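Side-chain contacts in actin-binding protein, cofilin/tropomyosin family protein, putative (Entamoeba histolytica, PDB 4LIZ), which binds actin filaments and stabilises them, and may thereby contribute to phagocytosis and pseudopod formation in this protist parasite: residues V27-Q32 / N36-D41; F79-W84 / G103-V108; L116-T119 / D123-E126; S83-G88 / A96-L101. All blocks are in the same frame, centred on the assembly; numbering follows the deposited sequence. Where two conformers were deposited one is given.

Contact 1. Residues V27-Q32 / N36-D41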
loop_
_atom_site.group_PDB
_atom_site.type_symbol
_atom_site.label_atom_id
_atom_site.label_comp_id
_atom_site.label_asym_id
_atom_site.label_seq_id
_atom_site.Cartn_x
_atom_site.Cartn_y
_atom_site.Cartn_z
ATOM N N VAL A 27 -5.538 -4.023 0.354
ATOM C CA VAL A 27 -6.266 -2.905 0.829
ATOM C C VAL A 27 -5.720 -1.610 0.309
ATOM O O VAL A 27 -4.473 -1.542 0.122
ATOM C CB VAL A 27 -6.414 -2.872 2.363
ATOM C CG1 VAL A 27 -5.019 -2.857 3.028
ATOM C CG2 VAL A 27 -7.261 -1.747 2.903
ATOM N N VAL A 28 -6.592 -0.677 -0.006
ATOM C CA VAL A 28 -6.223 0.707 -0.370
ATOM C C VAL A 28 -6.850 1.625 0.608
ATOM O O VAL A 28 -8.079 1.520 0.838
ATOM C CB VAL A 28 -6.605 1.015 -1.825
ATOM C CG1 VAL A 28 -6.242 2.468 -2.168
ATOM C CG2 VAL A 28 -5.985 0.068 -2.800
ATOM N N PHE A 29 -6.072 2.544 1.223
ATOM C CA PHE A 29 -6.540 3.531 2.101
ATOM C C PHE A 29 -6.551 4.909 1.491
ATOM O O PHE A 29 -5.598 5.275 0.755
ATOM C CB PHE A 29 -5.650 3.644 3.376
ATOM C CG PHE A 29 -5.525 2.353 4.180
ATOM C CD1 PHE A 29 -6.595 1.988 5.023
ATOM C CD2 PHE A 29 -4.437 1.510 4.094
ATOM C CE1 PHE A 29 -6.476 0.826 5.749
ATOM C CE2 PHE A 29 -4.384 0.349 4.868
ATOM C CZ PHE A 29 -5.425 0.026 5.667
ATOM N N GLY A 30 -7.621 5.604 1.724
ATOM C CA GLY A 30 -7.693 7.012 1.405
ATOM C C GLY A 30 -7.572 7.879 2.614
ATOM O O GLY A 30 -7.507 7.454 3.775
ATOM N N VAL A 31 -7.413 9.164 2.358
ATOM C CA VAL A 31 -7.083 10.131 3.380
ATOM C C VAL A 31 -8.165 11.181 3.451
ATOM O O VAL A 31 -8.401 11.873 2.438
ATOM C CB VAL A 31 -5.639 10.719 3.071
ATOM C CG1 VAL A 31 -5.240 11.738 4.130
ATOM C CG2 VAL A 31 -4.576 9.696 3.073
ATOM N N GLN A 32 -8.793 11.320 4.608
ATOM C CA GLN A 32 -9.747 12.400 4.895
ATOM C C GLN A 32 -9.079 13.406 5.826
ATOM O O GLN A 32 -8.156 13.123 6.560
ATOM C CB GLN A 32 -11.004 11.877 5.550
ATOM C CG GLN A 32 -11.777 10.931 4.664
ATOM C CD GLN A 32 -13.006 10.340 5.334
ATOM O OE1 GLN A 32 -13.267 10.563 6.547
ATOM N NE2 GLN A 32 -13.750 9.565 4.581
ATOM N N ASN A 36 -8.545 14.613 10.368
ATOM C CA ASN A 36 -7.506 13.888 9.617
ATOM C C ASN A 36 -7.598 12.393 10.050
ATOM O O ASN A 36 -7.252 12.075 11.202
ATOM C CB ASN A 36 -6.139 14.474 9.964
ATOM C CG ASN A 36 -6.011 15.914 9.446
ATOM O OD1 ASN A 36 -6.759 16.347 8.578
ATOM N ND2 ASN A 36 -5.052 16.623 9.980
ATOM N N LYS A 37 -7.872 11.585 9.024
ATOM C CA LYS A 37 -8.079 10.141 9.262
ATOM C C LYS A 37 -7.842 9.354 7.980
ATOM O O LYS A 37 -8.180 9.820 6.923
ATOM C CB LYS A 37 -9.573 9.943 9.682
ATOM C CG LYS A 37 -9.997 8.563 9.941
ATOM C CD LYS A 37 -11.505 8.544 10.370
ATOM C CE LYS A 37 -11.712 7.183 10.986
ATOM N NZ LYS A 37 -13.136 6.807 11.029
ATOM N N LEU A 38 -7.336 8.122 8.104
ATOM C CA LEU A 38 -7.343 7.210 6.997
ATOM C C LEU A 38 -8.643 6.370 6.989
ATOM O O LEU A 38 -9.186 6.047 8.066
ATOM C CB LEU A 38 -6.144 6.255 7.107
ATOM C CG LEU A 38 -4.902 6.707 6.305
ATOM C CD1 LEU A 38 -4.460 8.027 6.794
ATOM C CD2 LEU A 38 -3.843 5.703 6.337
ATOM N N VAL A 39 -9.098 6.071 5.827
ATOM C CA VAL A 39 -10.296 5.232 5.632
ATOM C C VAL A 39 -9.981 4.167 4.630
ATOM O O VAL A 39 -9.063 4.303 3.776
ATOM C CB VAL A 39 -11.511 6.078 5.186
ATOM C CG1 VAL A 39 -11.817 7.095 6.335
ATOM C CG2 VAL A 39 -11.338 6.729 3.825
ATOM N N VAL A 40 -10.769 3.109 4.584
ATOM C CA VAL A 40 -10.629 2.121 3.528
ATOM C C VAL A 40 -11.324 2.570 2.243
ATOM O O VAL A 40 -12.504 2.794 2.240
ATOM C CB VAL A 40 -11.239 0.774 3.948
ATOM C CG1 VAL A 40 -11.285 -0.182 2.786
ATOM C CG2 VAL A 40 -10.427 0.198 5.061
ATOM N N ASP A 41 -10.546 2.712 1.180
ATOM C CA ASP A 41 -11.087 2.934 -0.152
ATOM C C ASP A 41 -11.487 1.664 -0.884
ATOM O O ASP A 41 -12.444 1.634 -1.556
ATOM C CB ASP A 41 -10.083 3.717 -1.023
ATOM C CG ASP A 41 -9.971 5.185 -0.653
ATOM O OD1 ASP A 41 -10.752 5.686 0.116
ATOM O OD2 ASP A 41 -9.045 5.792 -1.170
#

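Contact 2. Residues F79-W84 / G103-V108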
loop_
_atom_site.group_PDB
_atom_site.type_symbol
_atom_site.label_atom_id
_atom_site.label_comp_id
_atom_site.label_asym_id
_atom_site.label_seq_id
_atom_site.Cartn_x
_atom_site.Cartn_y
_atom_site.Cartn_z
ATOM N N PHE A 79 4.870 -9.205 0.897
ATOM C CA PHE A 79 3.972 -8.094 1.085
ATOM C C PHE A 79 4.546 -6.845 0.479
ATOM O O PHE A 79 5.751 -6.549 0.637
ATOM C CB PHE A 79 3.691 -7.888 2.548
ATOM C CG PHE A 79 3.066 -9.085 3.207
ATOM C CD1 PHE A 79 1.777 -9.504 2.914
ATOM C CD2 PHE A 79 3.818 -9.848 4.103
ATOM C CE1 PHE A 79 1.267 -10.641 3.476
ATOM C CE2 PHE A 79 3.287 -11.002 4.649
ATOM C CZ PHE A 79 2.022 -11.384 4.339
ATOM N N VAL A 80 3.729 -6.103 -0.230
ATOM C CA VAL A 80 4.098 -4.863 -0.956
ATOM C C VAL A 80 3.381 -3.718 -0.288
ATOM O O VAL A 80 2.155 -3.714 -0.168
ATOM C CB VAL A 80 3.748 -4.971 -2.431
ATOM C CG1 VAL A 80 4.115 -3.675 -3.148
ATOM C CG2 VAL A 80 4.448 -6.172 -3.119
ATOM N N PHE A 81 4.102 -2.630 0.062
ATOM C CA PHE A 81 3.609 -1.382 0.594
ATOM C C PHE A 81 3.790 -0.305 -0.422
ATOM O O PHE A 81 4.910 -0.074 -0.881
ATOM C CB PHE A 81 4.222 -1.010 1.947
ATOM C CG PHE A 81 3.898 0.353 2.404
ATOM C CD1 PHE A 81 2.613 0.765 2.720
ATOM C CD2 PHE A 81 4.899 1.322 2.568
ATOM C CE1 PHE A 81 2.285 2.045 3.179
ATOM C CE2 PHE A 81 4.601 2.576 2.982
ATOM C CZ PHE A 81 3.310 2.955 3.320
ATOM N N ILE A 82 2.763 0.420 -0.796
ATOM C CA ILE A 82 2.823 1.524 -1.748
ATOM C C ILE A 82 2.300 2.746 -1.093
ATOM O O ILE A 82 1.203 2.818 -0.468
ATOM C CB ILE A 82 1.932 1.243 -2.978
ATOM C CG1 ILE A 82 2.535 0.086 -3.749
ATOM C CG2 ILE A 82 1.712 2.488 -3.781
ATOM C CD1 ILE A 82 1.574 -0.602 -4.697
ATOM N N SER A 83 3.012 3.896 -1.201
ATOM C CA SER A 83 2.497 5.241 -1.001
ATOM C C SER A 83 2.188 5.902 -2.348
ATOM O O SER A 83 2.954 5.716 -3.289
ATOM C CB SER A 83 3.430 6.080 -0.101
ATOM O OG SER A 83 4.670 6.253 -0.743
ATOM N N TRP A 84 1.094 6.626 -2.440
ATOM C CA TRP A 84 0.629 7.163 -3.685
ATOM C C TRP A 84 0.283 8.613 -3.472
ATOM O O TRP A 84 -0.544 9.007 -2.633
ATOM C CB TRP A 84 -0.675 6.436 -4.157
ATOM C CG TRP A 84 -1.444 7.103 -5.274
ATOM C CD1 TRP A 84 -2.451 7.901 -5.143
ATOM C CD2 TRP A 84 -1.157 6.950 -6.668
ATOM N NE1 TRP A 84 -2.943 8.284 -6.388
ATOM C CE2 TRP A 84 -2.147 7.680 -7.343
ATOM C CE3 TRP A 84 -0.231 6.226 -7.402
ATOM C CZ2 TRP A 84 -2.152 7.718 -8.763
ATOM C CZ3 TRP A 84 -0.233 6.255 -8.804
ATOM C CH2 TRP A 84 -1.211 7.015 -9.450
ATOM N N GLY A 103 5.321 7.661 7.601
ATOM C CA GLY A 103 6.065 7.104 8.687
ATOM C C GLY A 103 5.123 6.506 9.720
ATOM O O GLY A 103 5.406 5.405 10.264
ATOM N N ASP A 104 4.066 7.212 10.051
ATOM C CA ASP A 104 3.056 6.727 11.041
ATOM C C ASP A 104 2.421 5.455 10.447
ATOM O O ASP A 104 2.210 4.449 11.192
ATOM C CB ASP A 104 2.058 7.735 11.302
ATOM C CG ASP A 104 2.526 8.884 12.219
ATOM O OD1 ASP A 104 3.642 8.822 12.747
ATOM O OD2 ASP A 104 1.678 9.729 12.404
ATOM N N VAL A 105 2.054 5.443 9.179
ATOM C CA VAL A 105 1.416 4.296 8.574
ATOM C C VAL A 105 2.333 3.092 8.602
ATOM O O VAL A 105 1.915 1.974 8.915
ATOM C CB VAL A 105 0.967 4.611 7.147
ATOM C CG1 VAL A 105 0.563 3.329 6.354
ATOM C CG2 VAL A 105 -0.126 5.641 7.125
ATOM N N LYS A 106 3.614 3.254 8.329
ATOM C CA LYS A 106 4.578 2.191 8.392
ATOM C C LYS A 106 4.815 1.686 9.769
ATOM O O LYS A 106 5.170 0.466 9.871
ATOM C CB LYS A 106 5.924 2.651 7.749
ATOM C CG LYS A 106 5.924 2.815 6.268
ATOM C CD LYS A 106 7.187 3.544 5.702
ATOM C CE LYS A 106 8.418 2.878 6.030
ATOM N NZ LYS A 106 9.531 3.591 5.377
ATOM N N ASN A 107 4.585 2.451 10.804
ATOM C CA ASN A 107 4.565 1.804 12.097
ATOM C C ASN A 107 3.452 0.850 12.445
ATOM O O ASN A 107 3.592 -0.000 13.273
ATOM C CB ASN A 107 4.609 2.873 13.144
ATOM C CG ASN A 107 5.967 3.499 13.176
ATOM O OD1 ASN A 107 6.963 2.864 12.738
ATOM N ND2 ASN A 107 6.037 4.757 13.589
ATOM N N VAL A 108 2.387 0.918 11.689
ATOM C CA VAL A 108 1.331 -0.075 11.793
ATOM C C VAL A 108 1.573 -1.168 10.774
ATOM O O VAL A 108 1.375 -2.377 11.107
ATOM C CB VAL A 108 -0.061 0.573 11.538
ATOM C CG1 VAL A 108 -1.211 -0.481 11.562
ATOM C CG2 VAL A 108 -0.282 1.760 12.437
#

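Contact 3. Residues L116-T119 / D123-E126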
loop_
_atom_site.group_PDB
_atom_site.type_symbol
_atom_site.label_atom_id
_atom_site.label_comp_id
_atom_site.label_asym_id
_atom_site.label_seq_id
_atom_site.Cartn_x
_atom_site.Cartn_y
_atom_site.Cartn_z
ATOM N N LEU A 116 7.293 1.163 -2.202
ATOM C CA LEU A 116 7.316 1.939 -3.434
ATOM C C LEU A 116 6.581 3.217 -3.210
ATOM O O LEU A 116 5.472 3.246 -2.589
ATOM C CB LEU A 116 6.631 1.235 -4.593
ATOM C CG LEU A 116 7.090 -0.215 -4.779
ATOM C CD1 LEU A 116 6.064 -1.197 -5.368
ATOM C CD2 LEU A 116 8.437 -0.137 -5.411
ATOM N N HIS A 117 7.066 4.345 -3.690
ATOM C CA HIS A 117 6.352 5.529 -3.763
ATOM C C HIS A 117 5.978 5.813 -5.248
ATOM O O HIS A 117 6.898 5.813 -6.137
ATOM C CB HIS A 117 7.143 6.778 -3.240
ATOM C CG HIS A 117 6.374 8.036 -3.277
ATOM N ND1 HIS A 117 5.219 8.272 -2.565
ATOM C CD2 HIS A 117 6.520 9.135 -4.054
ATOM C CE1 HIS A 117 4.727 9.439 -2.835
ATOM N NE2 HIS A 117 5.514 9.986 -3.752
ATOM N N ALA A 118 4.748 6.110 -5.537
ATOM C CA ALA A 118 4.304 6.271 -6.912
ATOM C C ALA A 118 3.465 7.521 -7.016
ATOM O O ALA A 118 2.732 7.949 -6.131
ATOM C CB ALA A 118 3.428 5.051 -7.316
ATOM N N THR A 119 3.588 8.157 -8.182
ATOM C CA THR A 119 2.810 9.321 -8.520
ATOM C C THR A 119 2.010 9.117 -9.826
ATOM O O THR A 119 1.156 9.863 -10.108
ATOM C CB THR A 119 3.683 10.612 -8.634
ATOM O OG1 THR A 119 4.548 10.493 -9.752
ATOM C CG2 THR A 119 4.489 10.838 -7.336
ATOM N N ASP A 123 4.456 3.960 -12.587
ATOM C CA ASP A 123 5.419 3.647 -11.571
ATOM C C ASP A 123 5.185 2.255 -11.003
ATOM O O ASP A 123 5.958 1.795 -10.255
ATOM C CB ASP A 123 5.345 4.647 -10.390
ATOM C CG ASP A 123 5.820 6.045 -10.745
ATOM O OD1 ASP A 123 6.656 6.142 -11.641
ATOM O OD2 ASP A 123 5.348 6.982 -10.164
ATOM N N LEU A 124 4.039 1.658 -11.320
ATOM C CA LEU A 124 3.607 0.421 -10.686
ATOM C C LEU A 124 3.353 -0.663 -11.729
ATOM O O LEU A 124 2.318 -0.721 -12.323
ATOM C CB LEU A 124 2.321 0.672 -9.866
ATOM C CG LEU A 124 2.430 1.704 -8.732
ATOM C CD1 LEU A 124 1.044 2.004 -8.204
ATOM C CD2 LEU A 124 3.329 1.175 -7.631
ATOM N N VAL A 125 4.333 -1.519 -11.867
ATOM C CA VAL A 125 4.390 -2.493 -13.000
ATOM C C VAL A 125 4.706 -3.785 -12.411
ATOM O O VAL A 125 5.749 -4.031 -11.796
ATOM C CB VAL A 125 5.390 -2.052 -14.087
ATOM C CG1 VAL A 125 5.504 -3.108 -15.217
ATOM C CG2 VAL A 125 5.077 -0.724 -14.596
ATOM N N GLU A 126 3.871 -4.786 -12.673
ATOM C CA GLU A 126 4.022 -6.072 -12.021
ATOM C C GLU A 126 5.393 -6.730 -12.205
ATOM O O GLU A 126 5.970 -7.196 -11.296
ATOM C CB GLU A 126 2.940 -7.049 -12.563
ATOM C CG GLU A 126 3.103 -8.494 -12.108
ATOM C CD GLU A 126 2.902 -8.715 -10.615
ATOM O OE1 GLU A 126 2.177 -7.963 -10.034
ATOM O OE2 GLU A 126 3.490 -9.650 -10.075
HETATM O O HOH W 1 7.128 9.178 -9.432
#

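Contact 4. Residues S83-G88 / A96-L101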
loop_
_atom_site.group_PDB
_atom_site.type_symbol
_atom_site.label_atom_id
_atom_site.label_comp_id
_atom_site.label_asym_id
_atom_site.label_seq_id
_atom_site.Cartn_x
_atom_site.Cartn_y
_atom_site.Cartn_z
ATOM N N SER A 83 3.012 3.896 -1.201
ATOM C CA SER A 83 2.497 5.241 -1.001
ATOM C C SER A 83 2.188 5.902 -2.348
ATOM O O SER A 83 2.954 5.716 -3.289
ATOM C CB SER A 83 3.430 6.080 -0.101
ATOM O OG SER A 83 4.670 6.253 -0.743
ATOM N N TRP A 84 1.094 6.626 -2.440
ATOM C CA TRP A 84 0.629 7.163 -3.685
ATOM C C TRP A 84 0.283 8.613 -3.472
ATOM O O TRP A 84 -0.544 9.007 -2.633
ATOM C CB TRP A 84 -0.675 6.436 -4.157
ATOM C CG TRP A 84 -1.444 7.103 -5.274
ATOM C CD1 TRP A 84 -2.451 7.901 -5.143
ATOM C CD2 TRP A 84 -1.157 6.950 -6.668
ATOM N NE1 TRP A 84 -2.943 8.284 -6.388
ATOM C CE2 TRP A 84 -2.147 7.680 -7.343
ATOM C CE3 TRP A 84 -0.231 6.226 -7.402
ATOM C CZ2 TRP A 84 -2.152 7.718 -8.763
ATOM C CZ3 TRP A 84 -0.233 6.255 -8.804
ATOM C CH2 TRP A 84 -1.211 7.015 -9.450
ATOM N N ALA A 85 0.832 9.530 -4.343
ATOM C CA ALA A 85 0.535 10.929 -4.380
ATOM C C ALA A 85 0.253 11.268 -5.818
ATOM O O ALA A 85 1.187 11.468 -6.604
ATOM C CB ALA A 85 1.734 11.797 -3.880
ATOM N N GLY A 86 -1.018 11.296 -6.183
ATOM C CA GLY A 86 -1.428 11.510 -7.564
ATOM C C GLY A 86 -0.976 12.900 -8.059
ATOM O O GLY A 86 -0.941 13.843 -7.240
ATOM N N GLU A 87 -0.782 12.921 -9.369
ATOM C CA GLU A 87 -0.252 14.185 -9.960
ATOM C C GLU A 87 -1.301 15.248 -10.006
ATOM O O GLU A 87 -0.938 16.449 -10.198
ATOM C CB GLU A 87 0.364 13.924 -11.314
ATOM C CG GLU A 87 1.683 13.192 -11.040
ATOM C CD GLU A 87 2.387 12.647 -12.292
ATOM O OE1 GLU A 87 1.862 12.782 -13.430
ATOM O OE2 GLU A 87 3.487 12.030 -12.125
ATOM N N GLY A 88 -2.560 14.956 -9.784
ATOM C CA GLY A 88 -3.725 15.847 -9.728
ATOM C C GLY A 88 -4.080 16.392 -8.385
ATOM O O GLY A 88 -5.030 17.062 -8.220
ATOM N N ALA A 96 2.555 17.740 1.187
ATOM C CA ALA A 96 3.652 17.917 2.184
ATOM C C ALA A 96 3.543 17.023 3.351
ATOM O O ALA A 96 4.595 16.798 3.992
ATOM C CB ALA A 96 3.832 19.361 2.562
ATOM N N VAL A 97 2.350 16.583 3.716
ATOM C CA VAL A 97 2.181 15.688 4.888
ATOM C C VAL A 97 2.565 14.269 4.579
ATOM O O VAL A 97 2.672 13.432 5.480
ATOM C CB VAL A 97 0.784 15.797 5.508
ATOM C CG1 VAL A 97 -0.204 14.862 4.801
ATOM C CG2 VAL A 97 0.855 15.575 6.982
HETATM N N MSE A 98 2.784 13.908 3.333
HETATM C CA MSE A 98 3.016 12.568 2.926
HETATM C C MSE A 98 4.075 11.856 3.715
HETATM O O MSE A 98 3.921 10.740 4.245
HETATM C CB MSE A 98 3.229 12.390 1.441
HETATM C CG MSE A 98 3.715 11.040 1.022
HETATM SE SE MSE A 98 2.402 9.658 1.484
HETATM C CE MSE A 98 1.562 9.353 -0.243
ATOM N N SER A 99 5.277 12.454 3.878
ATOM C CA SER A 99 6.270 11.663 4.484
ATOM C C SER A 99 5.984 11.411 5.974
ATOM O O SER A 99 6.281 10.296 6.459
ATOM C CB SER A 99 7.721 12.319 4.385
ATOM O OG SER A 99 8.180 12.308 3.031
ATOM N N ILE A 100 5.553 12.402 6.727
ATOM C CA ILE A 100 5.303 12.229 8.176
ATOM C C ILE A 100 4.100 11.214 8.319
ATOM O O ILE A 100 4.167 10.318 9.186
ATOM C CB ILE A 100 5.086 13.526 8.923
ATOM C CG1 ILE A 100 5.192 13.320 10.392
ATOM C CG2 ILE A 100 3.900 14.278 8.501
ATOM C CD1 ILE A 100 5.286 14.576 11.188
ATOM N N LEU A 101 3.106 11.329 7.436
ATOM C CA LEU A 101 1.934 10.409 7.540
ATOM C C LEU A 101 2.439 9.022 7.191
ATOM O O LEU A 101 2.068 8.017 7.842
ATOM C CB LEU A 101 0.912 10.867 6.632
ATOM C CG LEU A 101 -0.365 9.972 6.514
ATOM C CD1 LEU A 101 -0.945 9.687 7.871
ATOM C CD2 LEU A 101 -1.353 10.669 5.623
#

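Contact 1. Residues V27-Q32 / N36-D41
Val39 O takes the backbone N-H of Gly30 at 2.8 Å and is also approached by Phe29 CA at 3.1 Å, so that one carbonyl oxygen is gripped by an N-H...O bond and a weaker CA-H...O contact. The bond from Gly30 N is bent, at 143°, whereas the return bond from Val39 N to Gly30 O is straighter, at 165°. The same reciprocal exchange joins Gln32 and Lys37 and completes a second hydrogen-bonded pair of this antiparallel beta hairpin. Towards the far end, Asp41 N donates to Val28 O just where the chain turns a corner.

Side chains divide between the two faces of the hairpin. Val31 and Leu38 lie side by side on one, with Val31 CG2 4.1 Å from Leu38 CD1, while the other methyl, Leu38 CD2, leans on Phe29 CB. On the opposite face Gln32 runs extended beyond CG and crosses Val39 at about a right angle, its amide NE2 3.6 Å from Val39 CG1. Gly30 has no side chain, and a CB here would collide with the Asp41 carboxylate, whose OD2 stands 3.2 Å from Gly30 CA. That oxygen does not bond to the glycine N-H; Gln61 NE2 of strand 60-69, beyond strand 26-32, hydrogen-bonds to it, as does a bound molecule that probably came from the crystallisation buffer.

Within the fold, strand 37-44 is the outermost strand on this side of the mixed sheet, and strand 26-32 links it to strand 60-69. Helix 92-108 packs on Leu38 through Leu101 and Val105, while helix 10-17 reaches Val27 and Val40.

Contact 2. Residues F79-W84 / G103-V108
Phe81 projects from strand 76-85 toward helix 92-108 and meets two successive helical residues, Val105 and Lys106, with the far end of its ring. The contact belongs to the beta-alpha-beta unit of the ADF-homology fold, in which this helix connects strand 76-85 to the parallel strand 114-118 and packs on one face of the sheet. It illustrates how a single aromatic residue can span the gap between a strand and the helix above it: even the nearest CA atoms, those of Phe81 and Lys106, are 8.6 Å apart.

The ring owes its reach to its first torsion, which sets CG opposite the backbone N (chi1 171°) and sends the aromatic end out from the strand. Val105 and Phe81 cross obliquely, and the valine offers a single methyl, CG1, to the ring atom CE1 at 3.8 Å. Lys106 behaves differently. Its side chain runs across the phenylalanine at about a right angle, and it is the aliphatic part that touches, CG lying 3.9 Å from Phe81 CZ and CD likewise 3.9 Å from Phe81 CE2. Both helical groups approach the ring obliquely, and no hydrogen bond joins the segments.

Beyond these methylenes the lysine bends at chi3 (58°), and its ammonium group forms a salt bridge with Glu115 on strand 114-118. One side chain thus combines apolar packing on Phe81 with a charged link to the neighbouring strand. Phe62 of strand 60-69 adds a further aromatic neighbour to Phe81. The shortest approach across the contact is that of Lys106 CG to Phe81 CE2, 3.6 Å.

Contact 3. Residues L116-T119 / D123-E126
Asp123 carries its carboxylate to the end of the strand by placing CG opposite its own carbonyl carbon (chi1 -69°), and a modest twist at chi2 presents OD2 to the backbone N-H of Thr119. Thr119 has chi1 67°, which turns OG1 to the same carboxylate oxygen, though a water rather than a direct bond makes the connection. The hydrogen bond from Thr119 N to Asp123 OD2 is 2.9 Å long and nearly straight (173°), and the donor meets the oxygen almost in line with its C-O bond. The bridging water donates to Asp123 OD2 and also hydrogen-bonds to Thr119 OG1 at 2.9 Å. Ser120 gives this oxygen a third donor through its backbone N, so OD2 gathers the first two residues of the turn. Thr119 OG1 is hydrogen-bonded to Glu87 as well.

This return of the chain lies between strand 114-118, an outermost strand of the mixed ADF-homology sheet, and helix 126-137, for which Val125 occupies the N-cap position.

Apolar contacts continue the closure on the strand side. Ala118 points its methyl at the returning chain, with CB 3.6 Å from Asp123 CB and 3.8 Å from Leu124 CG. The methyl sits over the leucine branch point, with CD2 3.9 Å from Ala118 CB. A looser touch, 4.3 Å between Leu116 CD1 and Leu124 CD2, extends the apolar strip along the strand. Leu124 also packs on Ile82 of strand 76-85, and its carbonyl oxygen accepts a hydrogen bond from Lys52.

Contact 4. Residues S83-G88 / A96-L101
Within residues 96-101, Met98, present as selenomethionine, is the one that reaches residues 83-88, and its terminal methyl does most of the touching. CE comes within 3.2 Å of Trp84 O and 3.5 Å of Trp84 N, so it settles on the strand backbone rather than on the indole, which leaves the strand on its other side. Ser83 borders this site with its CB, 3.8 Å from Met98 CE and 4.0 Å from Met98 SE. The side chain arrives there by a folded route: CG starts opposite the backbone N (chi1 169°), and bends at chi2 (62°) and chi3 then lay the methyl against the peptide units.

Packing slackens from there along the strand. The Ala85 methyl points toward the helix yet stays 4.4 Å from Met98 CE, and no hydrogen bond crosses between the segments. The outer side of the helix is different again, since Ser99 and Ile100 are exposed and face away from the buried methionine.

Polar groups beside the tight spot find partners on other elements. Ser83 OG is hydrogen-bonded to His117 of strand 114-118, whose side chain also touches Met98, and the indole NE1 of Trp84 donates to the carbonyl of Lys56. Leu60 and Phe62 of strand 60-69 extend the apolar surroundings of the selenomethionine.

The segment axes of strand 83-85 and helix 96-101 run nearly antiparallel, at 171°, and approach to 9.9 Å. Such a helix, lying along the sheet on its way from strand 76-85 to the parallel strand 114-118, is the connecting element of the beta-alpha-beta unit in the ADF-homology fold.

All four contacts draw on one mixed sheet. Along the chain contact 1 closes first; contacts 2 and 4 then open from the same strand, 76-85, and both end on helix 92-108, their centres about 12 Å apart; contact 3 comes last. Contact 1 touches contacts 2 and 4 through the helix, and contact 3 adjoins both through pairing of strands 76-85 and 114-118. Contacts 1 and 3 do not touch, and their centres lie about 19 Å apart. Together they join hairpin, helix and far edge into one compact ADF-homology domain, the fold family to which this actin-binding protein belongs.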